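Putative immunoglobulin-blocking virulence protein (Mycoplasma mycoides subsp. capri, PDB 7ADK) is a putative virulence protein that probably binds host immunoglobulins and blocks their function. Local coordinates at residues N257-L262 and K268-L273; L573-Y578 and P584-G589; T607-S612 and L623-D628. One frame throughout, in Å; residues are numbered along the deposited sequence.

Contact 1: residues N257-L262 and K268-L273; sequences NVINFL and KEYPKL
I259 and N260 meet the ring of Y270 from two neighbouring positions of a short 3-10 turn, so that one aromatic side chain supplies nearly all of the second segment's share. The backbones stay well apart, with the CA atoms of N260 and Y270 separated by 7.8 Å, and it is the phenol that bridges the gap.

The apolar part lies at the far end of the ring. The CG2 methyl of I259 packs on CZ of Y270 at 4.1 Å, approaching at a slant, with OH of Y270 nearer still at 3.6 Å. Y270 gets there because its CG is anti to the backbone N (chi1 167°), which sends the ring out from the helix toward the turn. Y270 also packs on W286 of helix 280-288, while I259 touches L287 of that helix and M252 of helix 247-253.

The polar part lies at the root of the ring. OD1 of N260 approaches CD2 of Y270 to 3.5 Å, and the amide and ring planes are inclined by 25°. This is van der Waals contact between a carbonyl oxygen and aromatic carbons.

Each segment keeps its own backbone bonds. N of F261 binds O of V258 at 3.1 Å and N of L262 binds O of I259 at 3.2 Å, which shapes the turn, while N of L273 binds O of E269 at 3.0 Å in the helix.

With no polar bond joining the two segments, their association rests on dispersion and shape, and the neighbouring helices that pack on I259 and Y270 probably contribute much of what holds them in place.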
loop_
_atom_site.group_PDB
_atom_site.type_symbol
_atom_site.label_atom_id
_atom_site.label_comp_id
_atom_site.label_asym_id
_atom_site.label_seq_id
_atom_site.Cartn_x
_atom_site.Cartn_y
_atom_site.Cartn_z
ATOM N N ASN A 257 18.427 11.433 -49.658
ATOM C CA ASN A 257 18.534 11.688 -51.101
ATOM C C ASN A 257 17.187 11.624 -51.864
ATOM O O ASN A 257 17.172 11.359 -53.065
ATOM C CB ASN A 257 19.672 10.871 -51.760
ATOM C CG ASN A 257 21.059 11.095 -51.193
ATOM O OD1 ASN A 257 21.296 11.138 -50.000
ATOM N ND2 ASN A 257 22.045 11.222 -52.039
ATOM N N VAL A 258 16.060 11.872 -51.187
ATOM C CA VAL A 258 14.708 11.848 -51.777
ATOM C C VAL A 258 13.910 13.138 -51.553
ATOM O O VAL A 258 13.182 13.544 -52.457
ATOM C CB VAL A 258 13.912 10.625 -51.284
ATOM C CG1 VAL A 258 12.525 10.546 -51.927
ATOM C CG2 VAL A 258 14.616 9.309 -51.628
ATOM N N ILE A 259 14.042 13.807 -50.397
ATOM C CA ILE A 259 13.089 14.855 -49.947
ATOM C C ILE A 259 12.831 15.975 -50.962
ATOM O O ILE A 259 11.717 16.490 -51.042
ATOM C CB ILE A 259 13.517 15.438 -48.584
ATOM C CG1 ILE A 259 12.505 16.421 -47.971
ATOM C CG2 ILE A 259 14.862 16.173 -48.665
ATOM C CD1 ILE A 259 11.158 15.844 -47.641
ATOM N N ASN A 260 13.822 16.330 -51.779
ATOM C CA ASN A 260 13.705 17.456 -52.695
ATOM C C ASN A 260 12.646 17.241 -53.790
ATOM O O ASN A 260 12.058 18.206 -54.258
ATOM C CB ASN A 260 15.083 17.764 -53.286
ATOM C CG ASN A 260 15.112 19.133 -53.932
ATOM O OD1 ASN A 260 14.666 20.114 -53.369
ATOM N ND2 ASN A 260 15.634 19.250 -55.115
ATOM N N PHE A 261 12.325 16.003 -54.166
ATOM C CA PHE A 261 11.290 15.732 -55.172
ATOM C C PHE A 261 9.844 15.932 -54.685
ATOM O O PHE A 261 8.918 15.875 -55.491
ATOM C CB PHE A 261 11.527 14.342 -55.769
ATOM C CG PHE A 261 12.775 14.271 -56.620
ATOM C CD1 PHE A 261 12.810 14.954 -57.846
ATOM C CD2 PHE A 261 13.908 13.562 -56.187
ATOM C CE1 PHE A 261 13.967 14.918 -58.640
ATOM C CE2 PHE A 261 15.061 13.516 -56.985
ATOM C CZ PHE A 261 15.090 14.194 -58.212
ATOM N N LEU A 262 9.634 16.184 -53.386
ATOM C CA LEU A 262 8.320 16.297 -52.729
ATOM C C LEU A 262 8.246 17.587 -51.883
ATOM O O LEU A 262 7.978 17.548 -50.687
ATOM C CB LEU A 262 7.996 15.001 -51.938
ATOM C CG LEU A 262 8.027 13.679 -52.744
ATOM C CD1 LEU A 262 9.359 12.934 -52.602
ATOM C CD2 LEU A 262 6.951 12.713 -52.264
ATOM N N LYS A 268 13.578 25.451 -55.298
ATOM C CA LYS A 268 14.593 26.460 -55.627
ATOM C C LYS A 268 15.251 27.043 -54.373
ATOM O O LYS A 268 16.443 27.318 -54.377
ATOM C CB LYS A 268 13.994 27.551 -56.529
ATOM C CG LYS A 268 13.759 27.043 -57.959
ATOM C CD LYS A 268 13.483 28.159 -58.972
ATOM C CE LYS A 268 12.131 28.855 -58.807
ATOM N NZ LYS A 268 11.022 28.071 -59.391
ATOM N N GLU A 269 14.498 27.257 -53.295
ATOM C CA GLU A 269 15.029 27.827 -52.045
ATOM C C GLU A 269 15.807 26.810 -51.193
ATOM O O GLU A 269 16.797 27.169 -50.560
ATOM C CB GLU A 269 13.889 28.438 -51.215
ATOM C CG GLU A 269 13.312 29.725 -51.820
ATOM C CD GLU A 269 12.440 30.497 -50.823
ATOM O OE1 GLU A 269 11.538 29.902 -50.202
ATOM O OE2 GLU A 269 12.628 31.717 -50.660
ATOM N N TYR A 270 15.386 25.543 -51.174
ATOM C CA TYR A 270 15.901 24.498 -50.288
ATOM C C TYR A 270 17.426 24.295 -50.312
ATOM O O TYR A 270 18.017 24.333 -49.232
ATOM C CB TYR A 270 15.136 23.192 -50.547
ATOM C CG TYR A 270 15.757 21.953 -49.923
ATOM C CD1 TYR A 270 15.477 21.576 -48.597
ATOM C CD2 TYR A 270 16.646 21.172 -50.680
ATOM C CE1 TYR A 270 16.087 20.442 -48.033
ATOM C CE2 TYR A 270 17.265 20.046 -50.123
ATOM C CZ TYR A 270 16.989 19.675 -48.796
ATOM O OH TYR A 270 17.575 18.580 -48.263
ATOM N N PRO A 271 18.095 24.121 -51.469
ATOM C CA PRO A 271 19.512 23.761 -51.507
ATOM C C PRO A 271 20.447 24.852 -50.968
ATOM O O PRO A 271 21.532 24.537 -50.468
ATOM C CB PRO A 271 19.807 23.408 -52.964
ATOM C CG PRO A 271 18.733 24.123 -53.759
ATOM C CD PRO A 271 17.547 24.116 -52.813
ATOM N N LYS A 272 20.022 26.121 -51.011
ATOM C CA LYS A 272 20.732 27.238 -50.373
ATOM C C LYS A 272 20.334 27.352 -48.907
ATOM O O LYS A 272 21.190 27.307 -48.025
ATOM C CB LYS A 272 20.486 28.545 -51.147
ATOM C CG LYS A 272 20.975 28.521 -52.605
ATOM C CD LYS A 272 22.467 28.219 -52.763
ATOM C CE LYS A 272 22.959 28.385 -54.199
ATOM N NZ LYS A 272 22.389 27.389 -55.122
ATOM N N LEU A 273 19.026 27.451 -48.645
ATOM C CA LEU A 273 18.462 27.741 -47.323
ATOM C C LEU A 273 18.759 26.644 -46.290
ATOM O O LEU A 273 18.858 26.960 -45.111
ATOM C CB LEU A 273 16.950 27.996 -47.479
ATOM C CG LEU A 273 16.266 28.632 -46.255
ATOM C CD1 LEU A 273 16.489 30.135 -46.173
ATOM C CD2 LEU A 273 14.768 28.409 -46.339
#

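Contact 2: residues L573-Y578 and P584-G589; sequences LRMVYY and PFFQGG
M575 and V576, consecutive residues of helix 567-579, close on F586 from the chain that returns beside the helix. Backbones come near at this point: the CA atoms of V576 and F586 are 5.1 Å apart.

The contact is almost wholly apolar. CE of M575 lies at the outer end of the F586 ring, where the bend at its chi3 (80°) turns the methyl away from the line of the rest of the chain and onto CE1 and CZ of that ring. V576 meets the same ring nearer its base, its CG2 3.8 Å from CD1 of F586, with the two side chains running roughly at right angles. The other methyl, CG1, which is anti to the backbone N (chi1 -177°), packs instead on the F586 carbonyl, 3.5 Å from O.

F585 packs against the same ring. It directs its edge at one face, with F585 CD1 3.9 Å above the F586 plane and displaced toward the rim. Y517 touches F586 and V576 as well and meets the ring of F585, extending the cluster to strand 516-517.

The firmer backbone bonds are those of the helix: N of Y577 to O of L573 at 3.1 Å, and N of Y578 to O of R574 at 2.9 Å, where a wider pi-type turn spans 575-578. Within 584-589, N of Q587 makes a weak bond to O of P584.

L573, V576 and Y577 also pack on L554 of strand 553-555. The helix lies in the chain between the adjacent parallel strands 553-555 and 608-610, the topology of a beta-alpha-beta crossover, here with a long loop after the helix.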
loop_
_atom_site.group_PDB
_atom_site.type_symbol
_atom_site.label_atom_id
_atom_site.label_comp_id
_atom_site.label_asym_id
_atom_site.label_seq_id
_atom_site.Cartn_x
_atom_site.Cartn_y
_atom_site.Cartn_z
ATOM N N LEU A 573 -17.614 -24.632 -14.508
ATOM C CA LEU A 573 -16.353 -24.411 -15.215
ATOM C C LEU A 573 -16.561 -24.352 -16.735
ATOM O O LEU A 573 -16.106 -23.421 -17.396
ATOM C CB LEU A 573 -15.403 -25.536 -14.776
ATOM C CG LEU A 573 -13.914 -25.317 -14.971
ATOM C CD1 LEU A 573 -13.402 -24.266 -14.029
ATOM C CD2 LEU A 573 -13.145 -26.585 -14.660
ATOM N N ARG A 574 -17.316 -25.298 -17.297
ATOM C CA ARG A 574 -17.663 -25.331 -18.723
ATOM C C ARG A 574 -18.650 -24.230 -19.114
ATOM O O ARG A 574 -18.613 -23.804 -20.262
ATOM C CB ARG A 574 -18.158 -26.742 -19.084
ATOM C CG ARG A 574 -18.348 -26.959 -20.594
ATOM C CD ARG A 574 -18.661 -28.420 -20.929
ATOM N NE ARG A 574 -18.686 -28.701 -22.379
ATOM C CZ ARG A 574 -19.638 -28.397 -23.241
ATOM N NH1 ARG A 574 -20.659 -27.687 -22.905
ATOM N NH2 ARG A 574 -19.597 -28.819 -24.457
ATOM N N MET A 575 -19.465 -23.706 -18.190
ATOM C CA MET A 575 -20.331 -22.546 -18.436
ATOM C C MET A 575 -19.539 -21.380 -19.016
ATOM O O MET A 575 -19.855 -20.841 -20.072
ATOM C CB MET A 575 -21.041 -22.098 -17.147
ATOM C CG MET A 575 -22.252 -21.243 -17.510
ATOM S SD MET A 575 -23.029 -20.333 -16.168
ATOM C CE MET A 575 -21.899 -18.949 -16.067
ATOM N N VAL A 576 -18.439 -21.044 -18.362
ATOM C CA VAL A 576 -17.544 -19.967 -18.765
ATOM C C VAL A 576 -16.680 -20.372 -19.956
ATOM O O VAL A 576 -16.591 -19.661 -20.951
ATOM C CB VAL A 576 -16.677 -19.583 -17.569
ATOM C CG1 VAL A 576 -15.789 -18.416 -17.908
ATOM C CG2 VAL A 576 -17.539 -19.232 -16.375
ATOM N N TYR A 577 -16.046 -21.538 -19.870
ATOM C CA TYR A 577 -15.046 -21.952 -20.837
ATOM C C TYR A 577 -15.623 -22.386 -22.183
ATOM O O TYR A 577 -14.868 -22.345 -23.147
ATOM C CB TYR A 577 -14.129 -23.006 -20.192
ATOM C CG TYR A 577 -13.252 -22.541 -19.019
ATOM C CD1 TYR A 577 -13.017 -21.173 -18.775
ATOM C CD2 TYR A 577 -12.633 -23.484 -18.171
ATOM C CE1 TYR A 577 -12.194 -20.755 -17.725
ATOM C CE2 TYR A 577 -11.812 -23.065 -17.104
ATOM C CZ TYR A 577 -11.589 -21.695 -16.877
ATOM O OH TYR A 577 -10.786 -21.273 -15.866
ATOM N N TYR A 578 -16.905 -22.755 -22.311
ATOM C CA TYR A 578 -17.505 -23.177 -23.596
ATOM C C TYR A 578 -19.008 -22.917 -23.772
ATOM O O TYR A 578 -19.396 -22.471 -24.843
ATOM C CB TYR A 578 -17.247 -24.661 -23.873
ATOM C CG TYR A 578 -15.789 -25.056 -24.007
ATOM C CD1 TYR A 578 -15.081 -24.740 -25.181
ATOM C CD2 TYR A 578 -15.134 -25.702 -22.948
ATOM C CE1 TYR A 578 -13.715 -25.059 -25.286
ATOM C CE2 TYR A 578 -13.771 -26.016 -23.047
ATOM C CZ TYR A 578 -13.061 -25.701 -24.218
ATOM O OH TYR A 578 -11.747 -26.011 -24.284
ATOM N N PRO A 584 -19.284 -11.632 -24.095
ATOM C CA PRO A 584 -18.117 -10.875 -23.639
ATOM C C PRO A 584 -17.721 -11.032 -22.166
ATOM O O PRO A 584 -16.545 -10.967 -21.837
ATOM C CB PRO A 584 -18.458 -9.419 -23.912
ATOM C CG PRO A 584 -19.508 -9.458 -25.006
ATOM C CD PRO A 584 -20.252 -10.752 -24.730
ATOM N N PHE A 585 -18.670 -11.227 -21.249
ATOM C CA PHE A 585 -18.364 -11.326 -19.811
ATOM C C PHE A 585 -17.573 -12.591 -19.477
ATOM O O PHE A 585 -16.652 -12.580 -18.664
ATOM C CB PHE A 585 -19.649 -11.268 -18.974
ATOM C CG PHE A 585 -19.398 -11.257 -17.478
ATOM C CD1 PHE A 585 -19.383 -12.455 -16.743
ATOM C CD2 PHE A 585 -19.117 -10.046 -16.824
ATOM C CE1 PHE A 585 -19.098 -12.437 -15.374
ATOM C CE2 PHE A 585 -18.833 -10.033 -15.455
ATOM C CZ PHE A 585 -18.826 -11.228 -14.728
ATOM N N PHE A 586 -17.900 -13.708 -20.122
ATOM C CA PHE A 586 -17.238 -14.997 -19.903
ATOM C C PHE A 586 -15.869 -15.118 -20.585
ATOM O O PHE A 586 -15.205 -16.142 -20.455
ATOM C CB PHE A 586 -18.200 -16.134 -20.260
ATOM C CG PHE A 586 -19.422 -16.130 -19.376
ATOM C CD1 PHE A 586 -19.298 -16.331 -17.996
ATOM C CD2 PHE A 586 -20.671 -15.801 -19.903
ATOM C CE1 PHE A 586 -20.417 -16.242 -17.157
ATOM C CE2 PHE A 586 -21.786 -15.684 -19.068
ATOM C CZ PHE A 586 -21.668 -15.912 -17.694
ATOM N N GLN A 587 -15.410 -14.065 -21.257
ATOM C CA GLN A 587 -14.110 -14.018 -21.921
ATOM C C GLN A 587 -12.984 -13.451 -21.053
ATOM O O GLN A 587 -11.828 -13.463 -21.454
ATOM C CB GLN A 587 -14.237 -13.254 -23.238
ATOM C CG GLN A 587 -15.080 -14.062 -24.230
ATOM C CD GLN A 587 -15.668 -13.240 -25.355
ATOM O OE1 GLN A 587 -15.276 -12.127 -25.651
ATOM N NE2 GLN A 587 -16.630 -13.781 -26.050
ATOM N N GLY A 588 -13.265 -12.953 -19.857
ATOM C CA GLY A 588 -12.263 -12.262 -19.049
ATOM C C GLY A 588 -11.805 -10.931 -19.653
ATOM O O GLY A 588 -12.488 -10.347 -20.486
ATOM N N GLY A 589 -10.642 -10.433 -19.236
ATOM C CA GLY A 589 -10.130 -9.103 -19.588
ATOM C C GLY A 589 -9.529 -8.909 -20.986
ATOM O O GLY A 589 -9.203 -7.796 -21.341
#

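Contact 3: residues T607-S612 and L623-D628; sequences TGLDFS and LRFDDD
L609 meets F625, and F611 meets L623, between strand 608-610 of a five-stranded parallel sheet and the loop that leads to the next strand, 640-643. Successive strands lie side by side in chain order, which is consistent with a solenoid resembling leucine-rich repeats, with these side chains filling its interior.

In L609, CB points toward 623-628, yet CB and CG only carry the branches forward and touch nothing of that segment. CD1, extended away from CA (chi2 172°), reaches the rim of the F625 ring and lies near its plane, 3.8 Å from CZ and equally close to CE2. CD2 turns to the helix side, 3.7 Å from CD1 of L573.

The second pair approaches from opposing sides: CD1 of L623 lies 3.6 Å from CZ of F611 and close to CE2. F611 further packs on L641 of the next strand, and L623 on I569 of helix 567-579.

Between L609 and F611, D610 forms an Asx turn. Its OD1 is gripped twice by S612, from above the carboxylate plane by N at 3.0 Å (N-H...O 163°) and at its syn lone pair by OG at 2.6 Å.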
loop_
_atom_site.group_PDB
_atom_site.type_symbol
_atom_site.label_atom_id
_atom_site.label_comp_id
_atom_site.label_asym_id
_atom_site.label_seq_id
_atom_site.Cartn_x
_atom_site.Cartn_y
_atom_site.Cartn_z
ATOM N N THR A 607 -8.434 -17.171 -16.638
ATOM C CA THR A 607 -7.289 -18.079 -16.477
ATOM C C THR A 607 -6.920 -18.386 -15.018
ATOM O O THR A 607 -6.002 -19.167 -14.790
ATOM C CB THR A 607 -6.051 -17.556 -17.220
ATOM O OG1 THR A 607 -5.599 -16.334 -16.683
ATOM C CG2 THR A 607 -6.282 -17.368 -18.705
ATOM N N GLY A 608 -7.616 -17.832 -14.028
ATOM C CA GLY A 608 -7.452 -18.165 -12.615
ATOM C C GLY A 608 -8.533 -19.088 -12.054
ATOM O O GLY A 608 -9.709 -18.919 -12.357
ATOM N N LEU A 609 -8.150 -20.021 -11.176
ATOM C CA LEU A 609 -9.053 -20.791 -10.317
ATOM C C LEU A 609 -8.738 -20.572 -8.842
ATOM O O LEU A 609 -7.619 -20.791 -8.402
ATOM C CB LEU A 609 -8.997 -22.291 -10.644
ATOM C CG LEU A 609 -9.930 -22.745 -11.772
ATOM C CD1 LEU A 609 -9.630 -24.194 -12.108
ATOM C CD2 LEU A 609 -11.394 -22.680 -11.366
ATOM N N ASP A 610 -9.746 -20.202 -8.064
ATOM C CA ASP A 610 -9.675 -20.080 -6.609
ATOM C C ASP A 610 -10.571 -21.123 -5.917
ATOM O O ASP A 610 -11.786 -21.159 -6.105
ATOM C CB ASP A 610 -10.017 -18.640 -6.210
ATOM C CG ASP A 610 -10.105 -18.444 -4.695
ATOM O OD1 ASP A 610 -9.328 -19.087 -3.964
ATOM O OD2 ASP A 610 -10.976 -17.689 -4.218
ATOM N N PHE A 611 -9.964 -21.954 -5.077
ATOM C CA PHE A 611 -10.632 -22.936 -4.239
ATOM C C PHE A 611 -10.501 -22.641 -2.739
ATOM O O PHE A 611 -10.790 -23.498 -1.920
ATOM C CB PHE A 611 -10.168 -24.339 -4.638
ATOM C CG PHE A 611 -10.510 -24.740 -6.060
ATOM C CD1 PHE A 611 -11.854 -24.861 -6.448
ATOM C CD2 PHE A 611 -9.500 -25.046 -6.982
ATOM C CE1 PHE A 611 -12.189 -25.317 -7.729
ATOM C CE2 PHE A 611 -9.833 -25.495 -8.270
ATOM C CZ PHE A 611 -11.180 -25.631 -8.644
ATOM N N SER A 612 -10.129 -21.428 -2.331
ATOM C CA SER A 612 -9.979 -21.025 -0.924
ATOM C C SER A 612 -11.220 -21.213 -0.044
ATOM O O SER A 612 -11.101 -21.445 1.155
ATOM C CB SER A 612 -9.602 -19.553 -0.843
ATOM O OG SER A 612 -8.432 -19.312 -1.574
ATOM N N LEU A 623 -11.292 -32.459 -12.594
ATOM C CA LEU A 623 -11.634 -31.228 -13.312
ATOM C C LEU A 623 -11.316 -31.343 -14.813
ATOM O O LEU A 623 -10.209 -31.721 -15.196
ATOM C CB LEU A 623 -10.890 -30.044 -12.673
ATOM C CG LEU A 623 -11.143 -29.800 -11.175
ATOM C CD1 LEU A 623 -10.444 -28.514 -10.749
ATOM C CD2 LEU A 623 -12.623 -29.656 -10.841
ATOM N N ARG A 624 -12.277 -30.997 -15.675
ATOM C CA ARG A 624 -12.181 -31.063 -17.140
ATOM C C ARG A 624 -12.028 -29.676 -17.757
ATOM O O ARG A 624 -12.778 -28.769 -17.417
ATOM C CB ARG A 624 -13.408 -31.792 -17.697
ATOM C CG ARG A 624 -13.480 -33.243 -17.203
ATOM C CD ARG A 624 -14.628 -34.024 -17.838
ATOM N NE ARG A 624 -15.946 -33.588 -17.346
ATOM C CZ ARG A 624 -16.603 -34.071 -16.313
ATOM N NH1 ARG A 624 -17.809 -33.692 -16.055
ATOM N NH2 ARG A 624 -16.101 -34.962 -15.522
ATOM N N PHE A 625 -11.068 -29.498 -18.665
ATOM C CA PHE A 625 -10.759 -28.205 -19.302
ATOM C C PHE A 625 -10.975 -28.219 -20.820
ATOM O O PHE A 625 -10.522 -27.307 -21.504
ATOM C CB PHE A 625 -9.354 -27.708 -18.903
ATOM C CG PHE A 625 -9.168 -27.394 -17.424
ATOM C CD1 PHE A 625 -8.896 -28.437 -16.529
ATOM C CD2 PHE A 625 -9.291 -26.083 -16.935
ATOM C CE1 PHE A 625 -8.726 -28.183 -15.159
ATOM C CE2 PHE A 625 -9.156 -25.833 -15.559
ATOM C CZ PHE A 625 -8.869 -26.878 -14.670
ATOM N N ASP A 626 -11.692 -29.207 -21.362
ATOM C CA ASP A 626 -12.144 -29.233 -22.761
ATOM C C ASP A 626 -13.626 -29.652 -22.919
ATOM O O ASP A 626 -14.260 -30.152 -21.992
ATOM C CB ASP A 626 -11.172 -30.015 -23.652
ATOM C CG ASP A 626 -10.913 -31.478 -23.293
ATOM O OD1 ASP A 626 -11.461 -31.989 -22.305
ATOM O OD2 ASP A 626 -10.128 -32.126 -24.010
ATOM N N ASP A 627 -14.212 -29.387 -24.086
ATOM C CA ASP A 627 -15.658 -29.326 -24.349
ATOM C C ASP A 627 -16.400 -30.667 -24.524
ATOM O O ASP A 627 -17.469 -30.680 -25.127
ATOM C CB ASP A 627 -15.989 -28.333 -25.496
ATOM C CG ASP A 627 -15.196 -28.410 -26.815
ATOM O OD1 ASP A 627 -14.076 -28.966 -26.847
ATOM O OD2 ASP A 627 -15.679 -27.841 -27.819
ATOM N N ASP A 628 -15.891 -31.790 -24.014
ATOM C CA ASP A 628 -16.215 -33.178 -24.417
ATOM C C ASP A 628 -15.798 -33.536 -25.853
ATOM O O ASP A 628 -15.215 -34.598 -26.088
ATOM C CB ASP A 628 -17.689 -33.569 -24.194
ATOM C CG ASP A 628 -18.194 -33.520 -22.757
ATOM O OD1 ASP A 628 -17.383 -33.607 -21.820
ATOM O OD2 ASP A 628 -19.424 -33.481 -22.562
#

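From the N terminus, contact 1 comes first and closes a loop of five residues between a 3-10 turn and helix 270-273. It lies far out in the chain, its centre 59 Å from that of contact 2. Contact 2 folds the chain back over five residues beside helix 567-579, and contact 3 then spans ten residues between strand 608-610 and the following loop. The three are in series, neither nesting nor crossing. Contacts 2 and 3 nevertheless adjoin, their centres 11 Å apart: NH2 of R574 probably hydrogen-bonds O of D627 at 2.9 Å, joining the helix to the loop before strand 640-643, while contact 1 belongs to a remote helical region.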